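Methionine gamma-lyase (Trichomonas vaginalis, PDB 1E5E) is a pyridoxal-phosphate-dependent enzyme of the Cys/Met metabolism family, here a tetramer of identical subunits with the ligand PPJ bound in a pocket. Local coordinates at residues 208-213 and 309-314; 188-193 and 203-208; 157-162 and 352-357. All coordinates share one frame; numbering follows the deposited sequence. Where two conformers were deposited one is given.

All three contacts lie around the pocket of PPJ, and each touches the ligand. Contacts 1 and 2 are neighbours, with centres about 10 Å apart. They follow one another along the chain, share Thr208 and are tied by a probable hydrogen bond of 3.2 Å from Asn212 N to Ala207 O. Contact 3 closes a longer loop that encloses both. Its centre lies about 14 Å from that of contact 1, to which it is joined by a hydrogen bond of 2.6 Å from Thr313 OG1 to Pro159 O. Contacts 2 and 3 do not touch: their centres are about 17 Å apart and their nearest atoms about 8 Å. Contact 2 serves the phosphate, contact 3 the carboxylate and O3.

Contact 1: residues 208-213 and 309-314; sequences TKYING and GSMITF. With PPJ (N-(hydroxy{3-hydroxy-2-methyl-5-[(phosphonooxy)methyl]pyridin-4-yl}methyl)norvaline), chain C.
The loop that follows strand 202-206 in the seven-stranded sheet of this type I PLP fold meets the start of strand 311-316, in the second sheet, through one tyrosine. Tyr210 extends its ring toward Ser310 and Met311, and its hydroxyl end makes the junction. Ser310 OG lies in the plane of the ring, at its edge, 2.5 Å from Tyr210 OH. This hydrogen bond is very short, so its exact length is doubtful at this resolution, and either hydroxyl could donate. Ser310 OG is tucked between the backbone N and the carbonyl carbon of its own residue (chi1 82°), and it is gripped a second time by a hydrogen bond with Val376 O.

Met311 completes the edge with a Met-aromatic contact. Its sulfur is 5.5 Å from the Tyr210 ring centroid and 76° off the ring normal, so it meets the rim and not the face. The bend at chi2 (-53°) sets Met311 SD beside the phenol oxygen, 3.3 Å from Tyr210 OH. Met264 and Glu267 of helix 260-279 pack against Tyr210 as well.

Behind the ring, the loop turns back on itself through a backbone hydrogen bond of 2.8 Å from Gly213 N to Lys209 O. The start of the same loop serves the pocket: Thr208 OG1 donates a hydrogen bond of 2.7 Å to PPJ OP1.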
loop_
_atom_site.group_PDB
_atom_site.type_symbol
_atom_site.label_atom_id
_atom_site.label_comp_id
_atom_site.label_asym_id
_atom_site.label_seq_id
_atom_site.Cartn_x
_atom_site.Cartn_y
_atom_site.Cartn_z
ATOM N N THR A 208 1.066 16.636 -6.136
ATOM C CA THR A 208 1.702 16.529 -4.860
ATOM C C THR A 208 1.144 17.535 -3.849
ATOM O O THR A 208 1.290 17.357 -2.622
ATOM C CB THR A 208 3.205 16.868 -4.991
ATOM O OG1 THR A 208 3.728 16.133 -6.104
ATOM C CG2 THR A 208 3.989 16.643 -3.701
ATOM N N LYS A 209 0.558 18.620 -4.338
ATOM C CA LYS A 209 0.073 19.668 -3.459
ATOM C C LYS A 209 -1.384 19.493 -3.121
ATOM O O LYS A 209 -1.690 18.457 -2.506
ATOM C CB LYS A 209 0.387 21.049 -4.071
ATOM C CG LYS A 209 1.760 21.146 -4.717
ATOM C CD LYS A 209 2.845 20.624 -3.815
ATOM C CE LYS A 209 4.258 20.929 -4.276
ATOM N NZ LYS A 209 5.209 20.063 -3.521
ATOM N N TYR A 210 -2.256 20.465 -3.392
ATOM C CA TYR A 210 -3.632 20.428 -2.946
ATOM C C TYR A 210 -4.461 19.229 -3.403
ATOM O O TYR A 210 -5.261 18.715 -2.641
ATOM C CB TYR A 210 -4.379 21.694 -3.438
ATOM C CG TYR A 210 -3.906 22.931 -2.700
ATOM C CD1 TYR A 210 -4.326 23.227 -1.420
ATOM C CD2 TYR A 210 -3.002 23.797 -3.289
ATOM C CE1 TYR A 210 -3.867 24.356 -0.761
ATOM C CE2 TYR A 210 -2.529 24.937 -2.648
ATOM C CZ TYR A 210 -2.973 25.214 -1.371
ATOM O OH TYR A 210 -2.501 26.347 -0.723
ATOM N N ILE A 211 -4.358 18.809 -4.656
ATOM C CA ILE A 211 -5.178 17.760 -5.233
ATOM C C ILE A 211 -5.079 16.467 -4.388
ATOM O O ILE A 211 -6.104 16.028 -3.854
ATOM C CB ILE A 211 -4.884 17.555 -6.732
ATOM C CG1 ILE A 211 -5.353 18.784 -7.559
ATOM C CG2 ILE A 211 -5.608 16.298 -7.236
ATOM C CD1 ILE A 211 -4.866 18.853 -8.995
ATOM N N ASN A 212 -3.906 15.942 -4.139
ATOM C CA ASN A 212 -3.711 14.828 -3.229
ATOM C C ASN A 212 -4.007 15.341 -1.825
ATOM O O ASN A 212 -4.773 14.695 -1.119
ATOM C CB ASN A 212 -2.308 14.261 -3.297
ATOM C CG ASN A 212 -2.181 13.094 -2.313
ATOM O OD1 ASN A 212 -2.970 12.156 -2.488
ATOM N ND2 ASN A 212 -1.285 13.250 -1.341
ATOM N N GLY A 213 -3.433 16.481 -1.473
ATOM C CA GLY A 213 -3.664 17.183 -0.238
ATOM C C GLY A 213 -3.227 16.596 1.082
ATOM O O GLY A 213 -3.577 17.126 2.146
ATOM N N GLY A 309 -7.659 30.980 -2.171
ATOM C CA GLY A 309 -6.525 30.067 -1.992
ATOM C C GLY A 309 -5.963 30.085 -0.572
ATOM O O GLY A 309 -6.419 30.860 0.262
ATOM N N SER A 310 -4.978 29.228 -0.318
ATOM C CA SER A 310 -4.467 29.165 1.051
ATOM C C SER A 310 -2.989 29.497 1.083
ATOM O O SER A 310 -2.448 29.371 2.175
ATOM C CB SER A 310 -4.824 27.813 1.668
ATOM O OG SER A 310 -3.884 26.827 1.260
ATOM N N MET A 311 -2.464 30.012 -0.023
ATOM C CA MET A 311 -1.080 30.470 -0.081
ATOM C C MET A 311 -1.072 31.943 0.396
ATOM O O MET A 311 -1.912 32.758 0.012
ATOM C CB MET A 311 -0.429 30.407 -1.474
ATOM C CG MET A 311 -0.359 28.980 -2.076
ATOM S SD MET A 311 0.425 27.796 -0.965
ATOM C CE MET A 311 2.101 28.329 -0.915
ATOM N N ILE A 312 -0.069 32.280 1.198
ATOM C CA ILE A 312 0.118 33.619 1.708
ATOM C C ILE A 312 1.612 33.885 1.633
ATOM O O ILE A 312 2.309 33.062 2.218
ATOM C CB ILE A 312 -0.349 33.799 3.159
ATOM C CG1 ILE A 312 -1.858 33.549 3.385
ATOM C CG2 ILE A 312 -0.051 35.241 3.608
ATOM C CD1 ILE A 312 -2.226 33.563 4.888
ATOM N N THR A 313 2.088 34.967 1.025
ATOM C CA THR A 313 3.546 35.188 1.077
ATOM C C THR A 313 3.827 36.504 1.797
ATOM O O THR A 313 3.029 37.433 1.597
ATOM C CB THR A 313 4.107 35.175 -0.350
ATOM O OG1 THR A 313 4.023 33.828 -0.857
ATOM C CG2 THR A 313 5.561 35.632 -0.372
ATOM N N PHE A 314 4.807 36.589 2.679
ATOM C CA PHE A 314 4.973 37.821 3.431
ATOM C C PHE A 314 6.461 38.059 3.654
ATOM O O PHE A 314 7.356 37.226 3.507
ATOM C CB PHE A 314 4.192 37.905 4.745
ATOM C CG PHE A 314 4.563 36.835 5.753
ATOM C CD1 PHE A 314 4.119 35.520 5.603
ATOM C CD2 PHE A 314 5.299 37.136 6.861
ATOM C CE1 PHE A 314 4.453 34.537 6.518
ATOM C CE2 PHE A 314 5.656 36.166 7.805
ATOM C CZ PHE A 314 5.218 34.862 7.619
HETATM N N1 PPJ C . 4.670 23.374 -10.150
HETATM C C2 PPJ C . 4.509 24.118 -9.036
HETATM C C6 PPJ C . 5.556 22.339 -10.177
HETATM C C2A PPJ C . 3.984 25.421 -8.997
HETATM C C3 PPJ C . 5.161 23.644 -7.879
HETATM O O3 PPJ C . 5.107 24.449 -6.853
HETATM C C4 PPJ C . 5.904 22.459 -7.850
HETATM C C4A PPJ C . 6.529 22.081 -6.624
HETATM C C5 PPJ C . 6.181 21.794 -9.044
HETATM N N PPJ C . 6.868 22.956 -5.659
HETATM C C5A PPJ C . 6.778 20.494 -9.127
HETATM O OP4 PPJ C . 5.921 19.608 -8.737
HETATM P P PPJ C . 6.609 18.314 -8.113
HETATM O OP1 PPJ C . 5.398 17.325 -7.803
HETATM O OP2 PPJ C . 7.382 18.721 -6.822
HETATM O OP3 PPJ C . 7.615 17.627 -9.138
HETATM C CA PPJ C . 7.381 22.612 -4.443
HETATM C CB PPJ C . 8.454 21.617 -4.304
HETATM C C PPJ C . 7.595 23.731 -3.582
HETATM C CG PPJ C . 9.836 21.861 -4.792
HETATM C CD PPJ C . 10.677 22.210 -3.656
HETATM O O PPJ C . 7.360 24.901 -4.057
HETATM O OXT PPJ C . 7.548 23.607 -2.282
#

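Contact 2: residues 188-193 and 203-208; sequences CSPMIT and VVHSAT. With PPJ (N-(hydroxy{3-hydroxy-2-methyl-5-[(phosphonooxy)methyl]pyridin-4-yl}methyl)norvaline), chain C.
His205 and Pro190 make the close part of this buried contact. The imidazole carbon His205 CE1 lies 3.7 Å from Pro190 CD and 3.9 Å from Ser189 CA, both approaching the ring obliquely. Pro190 CG lies 4.1 Å from His205 NE2. Ile211, from the loop beyond the strand, packs against the same imidazole, whose polar end belongs to another partner: NE2 is hydrogen-bonded to Glu75 OE2 of helix 62-75, which also touches Pro190.

Beyond the imidazole the two segments hardly meet, although neither side opens to solvent here. No hydrogen bond joins them, and the CB of Ser189 points away from the strand. Ser189 instead bonds within its own loop. Its OG donates to Cys188 O at 2.7 Å, in the carbonyl plane and on a lone pair, and accepts from Met191 N at 3.0 Å, which makes an ST turn. Ser189 O takes two further amides, Ile192 N and, at the longer distance, Thr193 N.

Strand alternation separates this side from the ligand. The side chain after His205 leaves the other face of the strand, and with OG anti to the backbone N (chi1 168°) Ser206 donates a hydrogen bond of 2.7 Å to PPJ OP1. One strand packs a loop on one side and supplies a hydroxyl to the PPJ phosphate on the other, as befits the phosphate-binding end of a type I PLP fold.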
loop_
_atom_site.group_PDB
_atom_site.type_symbol
_atom_site.label_atom_id
_atom_site.label_comp_id
_atom_site.label_asym_id
_atom_site.label_seq_id
_atom_site.Cartn_x
_atom_site.Cartn_y
_atom_site.Cartn_z
ATOM N N CYS A 188 -3.876 27.013 -7.476
ATOM C CA CYS A 188 -5.322 27.151 -7.341
ATOM C C CYS A 188 -6.086 25.853 -7.142
ATOM O O CYS A 188 -7.047 25.797 -6.338
ATOM C CB CYS A 188 -5.861 27.793 -8.614
ATOM S SG CYS A 188 -5.484 29.534 -8.884
ATOM N N SER A 189 -5.762 24.842 -7.928
ATOM C CA SER A 189 -6.437 23.547 -7.985
ATOM C C SER A 189 -7.647 23.797 -8.885
ATOM O O SER A 189 -8.083 24.933 -8.987
ATOM C CB SER A 189 -6.861 22.922 -6.646
ATOM O OG SER A 189 -8.182 23.353 -6.306
ATOM N N PRO A 190 -8.288 22.750 -9.396
ATOM C CA PRO A 190 -9.443 22.846 -10.244
ATOM C C PRO A 190 -10.644 23.369 -9.474
ATOM O O PRO A 190 -11.637 23.762 -10.104
ATOM C CB PRO A 190 -9.734 21.415 -10.745
ATOM C CG PRO A 190 -8.481 20.641 -10.491
ATOM C CD PRO A 190 -7.771 21.347 -9.344
ATOM N N MET A 191 -10.567 23.463 -8.140
ATOM C CA MET A 191 -11.700 23.970 -7.398
ATOM C C MET A 191 -11.703 25.490 -7.475
ATOM O O MET A 191 -12.750 26.037 -7.190
ATOM C CB MET A 191 -11.631 23.654 -5.914
ATOM C CG MET A 191 -11.921 22.259 -5.458
ATOM S SD MET A 191 -13.484 21.610 -6.112
ATOM C CE MET A 191 -12.762 20.644 -7.422
ATOM N N ILE A 192 -10.572 26.112 -7.763
ATOM C CA ILE A 192 -10.541 27.573 -7.650
ATOM C C ILE A 192 -10.545 28.157 -9.062
ATOM O O ILE A 192 -11.198 29.151 -9.327
ATOM C CB ILE A 192 -9.329 28.021 -6.814
ATOM C CG1 ILE A 192 -9.611 27.762 -5.313
ATOM C CG2 ILE A 192 -8.979 29.481 -7.066
ATOM C CD1 ILE A 192 -8.499 28.145 -4.365
ATOM N N THR A 193 -9.780 27.539 -9.935
ATOM C CA THR A 193 -9.680 28.013 -11.304
ATOM C C THR A 193 -9.684 26.912 -12.341
ATOM O O THR A 193 -9.021 25.893 -12.174
ATOM C CB THR A 193 -8.342 28.790 -11.482
ATOM O OG1 THR A 193 -8.359 29.983 -10.656
ATOM C CG2 THR A 193 -8.220 29.304 -12.912
ATOM N N VAL A 203 -3.181 22.709 -19.132
ATOM C CA VAL A 203 -3.116 23.026 -17.710
ATOM C C VAL A 203 -2.318 21.931 -17.025
ATOM O O VAL A 203 -2.584 20.731 -17.220
ATOM C CB VAL A 203 -4.526 23.112 -17.062
ATOM C CG1 VAL A 203 -4.423 23.363 -15.545
ATOM C CG2 VAL A 203 -5.383 24.189 -17.734
ATOM N N VAL A 204 -1.271 22.302 -16.278
ATOM C CA VAL A 204 -0.502 21.280 -15.559
ATOM C C VAL A 204 -0.659 21.508 -14.056
ATOM O O VAL A 204 -1.050 22.610 -13.626
ATOM C CB VAL A 204 0.975 21.325 -15.950
ATOM C CG1 VAL A 204 1.159 21.014 -17.443
ATOM C CG2 VAL A 204 1.600 22.714 -15.692
ATOM N N HIS A 205 -0.373 20.469 -13.264
ATOM C CA HIS A 205 -0.385 20.505 -11.832
ATOM C C HIS A 205 0.695 19.585 -11.227
ATOM O O HIS A 205 0.943 18.492 -11.719
ATOM C CB HIS A 205 -1.647 19.910 -11.172
ATOM C CG HIS A 205 -2.932 20.630 -11.438
ATOM N ND1 HIS A 205 -3.401 21.624 -10.600
ATOM C CD2 HIS A 205 -3.834 20.511 -12.429
ATOM C CE1 HIS A 205 -4.547 22.071 -11.076
ATOM N NE2 HIS A 205 -4.826 21.421 -12.198
ATOM N N SER A 206 1.173 20.024 -10.084
ATOM C CA SER A 206 1.930 19.199 -9.175
ATOM C C SER A 206 0.771 18.681 -8.294
ATOM O O SER A 206 0.258 19.381 -7.418
ATOM C CB SER A 206 2.906 19.933 -8.283
ATOM O OG SER A 206 3.385 19.049 -7.250
ATOM N N ALA A 207 0.347 17.432 -8.542
ATOM C CA ALA A 207 -0.745 16.838 -7.774
ATOM C C ALA A 207 -0.245 16.492 -6.371
ATOM O O ALA A 207 -1.015 16.395 -5.402
ATOM C CB ALA A 207 -1.307 15.598 -8.482
ATOM N N THR A 208 1.066 16.636 -6.136
ATOM C CA THR A 208 1.702 16.529 -4.860
ATOM C C THR A 208 1.144 17.535 -3.849
ATOM O O THR A 208 1.290 17.357 -2.622
ATOM C CB THR A 208 3.205 16.868 -4.991
ATOM O OG1 THR A 208 3.728 16.133 -6.104
ATOM C CG2 THR A 208 3.989 16.643 -3.701
HETATM N N1 PPJ C . 4.670 23.374 -10.150
HETATM C C2 PPJ C . 4.509 24.118 -9.036
HETATM C C6 PPJ C . 5.556 22.339 -10.177
HETATM C C2A PPJ C . 3.984 25.421 -8.997
HETATM C C3 PPJ C . 5.161 23.644 -7.879
HETATM O O3 PPJ C . 5.107 24.449 -6.853
HETATM C C4 PPJ C . 5.904 22.459 -7.850
HETATM C C4A PPJ C . 6.529 22.081 -6.624
HETATM C C5 PPJ C . 6.181 21.794 -9.044
HETATM N N PPJ C . 6.868 22.956 -5.659
HETATM C C5A PPJ C . 6.778 20.494 -9.127
HETATM O OP4 PPJ C . 5.921 19.608 -8.737
HETATM P P PPJ C . 6.609 18.314 -8.113
HETATM O OP1 PPJ C . 5.398 17.325 -7.803
HETATM O OP2 PPJ C . 7.382 18.721 -6.822
HETATM O OP3 PPJ C . 7.615 17.627 -9.138
HETATM C CA PPJ C . 7.381 22.612 -4.443
HETATM C CB PPJ C . 8.454 21.617 -4.304
HETATM C C PPJ C . 7.595 23.731 -3.582
HETATM C CG PPJ C . 9.836 21.861 -4.792
HETATM C CD PPJ C . 10.677 22.210 -3.656
HETATM O O PPJ C . 7.360 24.901 -4.057
HETATM O OXT PPJ C . 7.548 23.607 -2.282
#

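Contact 3: residues 157-162 and 352-357; sequences ANPTLK and MTHAVV. With PPJ (N-(hydroxy{3-hydroxy-2-methyl-5-[(phosphonooxy)methyl]pyridin-4-yl}methyl)norvaline), chain C.
The His354 imidazole has Pro159 over one face and the amide of Asn158 at its edge, at a junction between two loops of the type I PLP fold. One loop follows strand 148-154 of the seven-stranded sheet, the other strand 345-347 of the five-stranded sheet. Pro159 CD makes a CH-pi contact, 3.9 Å from the His354 ring centroid and 29° off its normal; a cis peptide bond precedes this proline. Asn158 CG lies in the ring plane, with its amide turned 78° against the imidazole and OD1 3.5 Å from His354 CE1.

Both ring nitrogens have partners. His354 ND1 shares a hydrogen bond with Thr353 OG1, either of which could donate. NE2 is hydrogen-bonded chiefly to Leu110 O, and gives only a weak bond of 3.2 Å to Asn158 O.

Asn158 carries the contact into the pocket. Its OD1 is hydrogen-bonded to Arg373 NH1, itself a partner of PPJ, which fixes which end of the amide faces the ligand. ND2 then bonds weakly to the 3-oxygen of the pyridine, PPJ O3, at 3.0 Å, and, with an N-H...O angle of 163°, to the carboxylate oxygen PPJ O at 3.2 Å.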
loop_
_atom_site.group_PDB
_atom_site.type_symbol
_atom_site.label_atom_id
_atom_site.label_comp_id
_atom_site.label_asym_id
_atom_site.label_seq_id
_atom_site.Cartn_x
_atom_site.Cartn_y
_atom_site.Cartn_z
ATOM N N ALA A 157 1.691 33.263 -8.879
ATOM C CA ALA A 157 3.039 32.749 -9.041
ATOM C C ALA A 157 3.741 32.261 -7.775
ATOM O O ALA A 157 3.569 32.759 -6.661
ATOM C CB ALA A 157 3.969 33.829 -9.637
ATOM N N ASN A 158 4.574 31.241 -7.970
ATOM C CA ASN A 158 5.328 30.642 -6.863
ATOM C C ASN A 158 6.682 31.315 -6.846
ATOM O O ASN A 158 7.397 31.142 -7.835
ATOM C CB ASN A 158 5.455 29.132 -7.111
ATOM C CG ASN A 158 6.204 28.417 -6.000
ATOM O OD1 ASN A 158 6.635 29.048 -5.016
ATOM N ND2 ASN A 158 6.313 27.090 -6.135
ATOM N N PRO A 159 7.028 32.064 -5.823
ATOM C CA PRO A 159 6.268 32.202 -4.605
ATOM C C PRO A 159 5.683 33.569 -4.293
ATOM O O PRO A 159 5.101 33.743 -3.212
ATOM C CB PRO A 159 7.419 31.943 -3.611
ATOM C CG PRO A 159 8.530 32.789 -4.165
ATOM C CD PRO A 159 8.360 32.742 -5.676
ATOM N N THR A 160 5.796 34.545 -5.174
ATOM C CA THR A 160 5.284 35.899 -4.867
ATOM C C THR A 160 3.776 36.089 -4.900
ATOM O O THR A 160 3.227 37.039 -4.323
ATOM C CB THR A 160 5.958 36.891 -5.821
ATOM O OG1 THR A 160 5.455 36.615 -7.132
ATOM C CG2 THR A 160 7.488 36.642 -5.849
ATOM N N LEU A 161 3.019 35.162 -5.490
ATOM C CA LEU A 161 1.600 35.165 -5.666
ATOM C C LEU A 161 1.164 36.276 -6.627
ATOM O O LEU A 161 0.017 36.719 -6.667
ATOM C CB LEU A 161 0.810 35.242 -4.350
ATOM C CG LEU A 161 1.259 34.243 -3.261
ATOM C CD1 LEU A 161 0.403 34.353 -2.006
ATOM C CD2 LEU A 161 1.272 32.819 -3.828
ATOM N N LYS A 162 2.063 36.611 -7.565
ATOM C CA LYS A 162 1.759 37.619 -8.576
ATOM C C LYS A 162 0.567 37.112 -9.399
ATOM O O LYS A 162 0.554 35.925 -9.738
ATOM C CB LYS A 162 2.925 37.971 -9.468
ATOM C CG LYS A 162 2.632 38.768 -10.733
ATOM C CD LYS A 162 3.917 38.956 -11.551
ATOM C CE LYS A 162 4.441 37.661 -12.160
ATOM N NZ LYS A 162 5.464 38.032 -13.236
ATOM N N MET A 352 15.676 28.130 0.001
ATOM C CA MET A 352 15.093 26.794 -0.088
ATOM C C MET A 352 14.522 26.486 -1.452
ATOM O O MET A 352 15.303 26.175 -2.379
ATOM C CB MET A 352 14.020 26.593 1.014
ATOM C CG MET A 352 14.670 26.735 2.404
ATOM S SD MET A 352 13.449 26.581 3.710
ATOM C CE MET A 352 14.427 27.029 5.132
ATOM N N THR A 353 13.223 26.675 -1.731
ATOM C CA THR A 353 12.674 26.323 -3.032
ATOM C C THR A 353 13.283 27.071 -4.210
ATOM O O THR A 353 13.267 26.606 -5.349
ATOM C CB THR A 353 11.141 26.571 -3.117
ATOM O OG1 THR A 353 10.827 27.946 -2.740
ATOM C CG2 THR A 353 10.421 25.581 -2.216
ATOM N N HIS A 354 13.788 28.290 -3.994
ATOM C CA HIS A 354 14.298 29.071 -5.128
ATOM C C HIS A 354 15.769 29.360 -5.025
ATOM O O HIS A 354 16.304 30.149 -5.820
ATOM C CB HIS A 354 13.493 30.378 -5.262
ATOM C CG HIS A 354 12.109 30.138 -5.803
ATOM N ND1 HIS A 354 11.082 29.672 -5.017
ATOM C CD2 HIS A 354 11.591 30.333 -7.050
ATOM C CE1 HIS A 354 9.984 29.579 -5.765
ATOM N NE2 HIS A 354 10.261 29.985 -7.011
ATOM N N ALA A 355 16.460 28.632 -4.138
ATOM C CA ALA A 355 17.900 28.786 -4.002
ATOM C C ALA A 355 18.613 28.376 -5.292
ATOM O O ALA A 355 19.700 28.910 -5.556
ATOM C CB ALA A 355 18.480 27.957 -2.874
ATOM N N VAL A 356 17.988 27.515 -6.096
ATOM C CA VAL A 356 18.595 27.075 -7.348
ATOM C C VAL A 356 18.591 28.175 -8.396
ATOM O O VAL A 356 19.373 28.120 -9.358
ATOM C CB VAL A 356 17.902 25.766 -7.831
ATOM C CG1 VAL A 356 16.466 25.975 -8.288
ATOM C CG2 VAL A 356 18.694 25.087 -8.945
ATOM N N VAL A 357 17.765 29.210 -8.244
ATOM C CA VAL A 357 17.714 30.301 -9.219
ATOM C C VAL A 357 18.736 31.370 -8.854
ATOM O O VAL A 357 18.775 31.788 -7.700
ATOM C CB VAL A 357 16.314 30.924 -9.242
ATOM C CG1 VAL A 357 16.276 32.004 -10.317
ATOM C CG2 VAL A 357 15.243 29.868 -9.492
HETATM N N1 PPJ C . 4.670 23.374 -10.150
HETATM C C2 PPJ C . 4.509 24.118 -9.036
HETATM C C6 PPJ C . 5.556 22.339 -10.177
HETATM C C2A PPJ C . 3.984 25.421 -8.997
HETATM C C3 PPJ C . 5.161 23.644 -7.879
HETATM O O3 PPJ C . 5.107 24.449 -6.853
HETATM C C4 PPJ C . 5.904 22.459 -7.850
HETATM C C4A PPJ C . 6.529 22.081 -6.624
HETATM C C5 PPJ C . 6.181 21.794 -9.044
HETATM N N PPJ C . 6.868 22.956 -5.659
HETATM C C5A PPJ C . 6.778 20.494 -9.127
HETATM O OP4 PPJ C . 5.921 19.608 -8.737
HETATM P P PPJ C . 6.609 18.314 -8.113
HETATM O OP1 PPJ C . 5.398 17.325 -7.803
HETATM O OP2 PPJ C . 7.382 18.721 -6.822
HETATM O OP3 PPJ C . 7.615 17.627 -9.138
HETATM C CA PPJ C . 7.381 22.612 -4.443
HETATM C CB PPJ C . 8.454 21.617 -4.304
HETATM C C PPJ C . 7.595 23.731 -3.582
HETATM C CG PPJ C . 9.836 21.861 -4.792
HETATM C CD PPJ C . 10.677 22.210 -3.656
HETATM O O PPJ C . 7.360 24.901 -4.057
HETATM O OXT PPJ C . 7.548 23.607 -2.282
#